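Local coordinates for galectin 2 (Gallus gallus, PDB 2YMZ), which is a lectin of the galectin family and probably binds carbohydrates, galactosides in particular, through a beta-sandwich recognition domain, at residues A[55-60]-A[105-110]. Numbering follows the deposited sequence. Where two conformers were deposited one is given.
Sequences VCNSLC and PNRHGY
The hydroxyl of Ser58 is shared by two side chains of the loop 105-110, Arg107 and His108. Arg107 NH1 donates to Ser58 OG over 3.0 Å with an N-H...O angle of 157°, and the oxygen lies almost in the guanidinium plane. His108 NE2 and Ser58 OG are hydrogen-bonded at 3.2 Å, the serine meeting the imidazole at its edge. Ser58 reaches both because its chi1 of 52° places OG between the backbone N and the carbonyl carbon; its CB also packs against His108 NE2 at 3.5 Å. Arg107 runs out extended from CG to NE, bringing NH1 on to Asn57 as well. Arg107 NH1 makes a weak hydrogen bond of 3.4 Å to Asn57 OD1, with amide and guanidinium planes nearly perpendicular at 85°. That oxygen also takes the Ser58 backbone N-H from above its carbonyl plane, while Asn57 ND2 and Arg107 NH2 bond to the backbone oxygens of Gln65 and Gln66 on the adjoining strand 63-70. Arg107 CB stands over the centre of the His108 ring, 3.8 Å above its plane. The loop that presents these groups makes a type I turn from Asn106 to Gly109. Asn106 braces it with its ND2, which donates to a lone pair of Tyr110 O at 2.9 Å and also bonds to Gly89 O. The contact thus ties strand 53-60 to the loop that crosses from strand 101-105 of one antiparallel sheet to strand 112-120 of the other, as in the beta-sandwich of galectins.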
loop_
_atom_site.group_PDB
_atom_site.type_symbol
_atom_site.label_atom_id
_atom_site.label_comp_id
_atom_site.label_asym_id
_atom_site.label_seq_id
_atom_site.Cartn_x
_atom_site.Cartn_y
_atom_site.Cartn_z
ATOM N N VAL A 55 16.192 10.093 -11.534
ATOM C CA VAL A 55 16.576 11.223 -10.685
ATOM C C VAL A 55 16.214 10.847 -9.258
ATOM O O VAL A 55 15.083 10.397 -9.037
ATOM C CB VAL A 55 15.747 12.436 -11.007
ATOM C CG1 VAL A 55 16.212 13.707 -10.241
ATOM C CG2 VAL A 55 16.000 12.747 -12.502
ATOM N N CYS A 56 17.162 11.026 -8.363
ATOM C CA CYS A 56 16.888 10.905 -6.922
ATOM C C CYS A 56 17.094 12.274 -6.291
ATOM O O CYS A 56 18.041 13.035 -6.655
ATOM C CB CYS A 56 17.832 9.898 -6.277
ATOM S SG CYS A 56 17.484 8.195 -6.830
ATOM N N ASN A 57 16.279 12.541 -5.295
ATOM C CA ASN A 57 16.453 13.817 -4.535
ATOM C C ASN A 57 15.876 13.646 -3.105
ATOM O O ASN A 57 15.221 12.626 -2.796
ATOM C CB ASN A 57 15.723 15.005 -5.201
ATOM C CG ASN A 57 16.386 16.377 -4.892
ATOM O OD1 ASN A 57 17.228 16.501 -4.023
ATOM N ND2 ASN A 57 16.001 17.408 -5.623
ATOM N N SER A 58 16.095 14.658 -2.264
ATOM C CA SER A 58 15.412 14.699 -0.933
ATOM C C SER A 58 14.643 16.011 -0.868
ATOM O O SER A 58 14.909 16.921 -1.650
ATOM C CB SER A 58 16.481 14.658 0.172
ATOM O OG SER A 58 17.465 15.671 -0.052
ATOM N N LEU A 59 13.645 16.097 0.019
ATOM C CA LEU A 59 12.699 17.196 0.123
ATOM C C LEU A 59 12.755 17.548 1.611
ATOM O O LEU A 59 12.610 16.626 2.437
ATOM C CB LEU A 59 11.265 16.757 -0.266
ATOM C CG LEU A 59 10.099 17.762 -0.142
ATOM C CD1 LEU A 59 10.427 18.906 -1.137
ATOM C CD2 LEU A 59 8.760 17.192 -0.511
ATOM N N CYS A 60 12.926 18.833 1.936
ATOM C CA CYS A 60 13.087 19.294 3.349
ATOM C C CYS A 60 12.137 20.487 3.507
ATOM O O CYS A 60 12.373 21.532 2.902
ATOM C CB CYS A 60 14.561 19.674 3.633
ATOM S SG CYS A 60 15.221 19.740 5.348
ATOM N N PRO A 105 22.454 9.151 -0.753
ATOM C CA PRO A 105 22.793 9.378 0.650
ATOM C C PRO A 105 21.595 9.689 1.504
ATOM O O PRO A 105 20.625 10.318 1.077
ATOM C CB PRO A 105 23.704 10.613 0.615
ATOM C CG PRO A 105 23.242 11.353 -0.607
ATOM C CD PRO A 105 22.985 10.253 -1.608
ATOM N N ASN A 106 21.644 9.153 2.725
ATOM C CA ASN A 106 20.674 9.526 3.749
ATOM C C ASN A 106 21.148 10.812 4.340
ATOM O O ASN A 106 21.680 10.822 5.484
ATOM C CB ASN A 106 20.633 8.412 4.863
ATOM C CG ASN A 106 19.585 8.670 5.915
ATOM O OD1 ASN A 106 18.801 9.589 5.821
ATOM N ND2 ASN A 106 19.551 7.807 6.967
ATOM N N ARG A 107 20.984 11.894 3.566
ATOM C CA ARG A 107 21.515 13.223 3.874
ATOM C C ARG A 107 21.108 13.770 5.197
ATOM O O ARG A 107 21.916 14.429 5.862
ATOM C CB ARG A 107 20.951 14.236 2.858
ATOM C CG ARG A 107 21.475 14.007 1.503
ATOM C CD ARG A 107 20.705 14.903 0.547
ATOM N NE ARG A 107 21.491 14.831 -0.648
ATOM C CZ ARG A 107 21.056 15.236 -1.824
ATOM N NH1 ARG A 107 19.815 15.667 -1.922
ATOM N NH2 ARG A 107 21.894 15.160 -2.863
ATOM N N HIS A 108 19.839 13.576 5.571
ATOM C CA HIS A 108 19.334 14.266 6.725
ATOM C C HIS A 108 19.324 13.357 7.946
ATOM O O HIS A 108 18.807 13.719 8.991
ATOM C CB HIS A 108 17.976 14.863 6.411
ATOM C CG HIS A 108 17.960 15.602 5.103
ATOM N ND1 HIS A 108 18.593 16.819 4.920
ATOM C CD2 HIS A 108 17.390 15.293 3.906
ATOM C CE1 HIS A 108 18.423 17.219 3.671
ATOM N NE2 HIS A 108 17.706 16.306 3.030
ATOM N N GLY A 109 19.920 12.185 7.800
ATOM C CA GLY A 109 20.120 11.316 8.959
ATOM C C GLY A 109 18.874 10.703 9.555
ATOM O O GLY A 109 18.859 10.358 10.732
ATOM N N TYR A 110 17.830 10.494 8.741
ATOM C CA TYR A 110 16.650 9.749 9.223
ATOM C C TYR A 110 17.054 8.461 9.910
ATOM O O TYR A 110 17.870 7.681 9.380
ATOM C CB TYR A 110 15.773 9.293 8.028
ATOM C CG TYR A 110 14.913 10.376 7.434
ATOM C CD1 TYR A 110 15.470 11.427 6.729
ATOM C CD2 TYR A 110 13.530 10.340 7.612
ATOM C CE1 TYR A 110 14.687 12.448 6.202
ATOM C CE2 TYR A 110 12.718 11.343 7.089
ATOM C CZ TYR A 110 13.321 12.391 6.366
ATOM O OH TYR A 110 12.522 13.377 5.822
#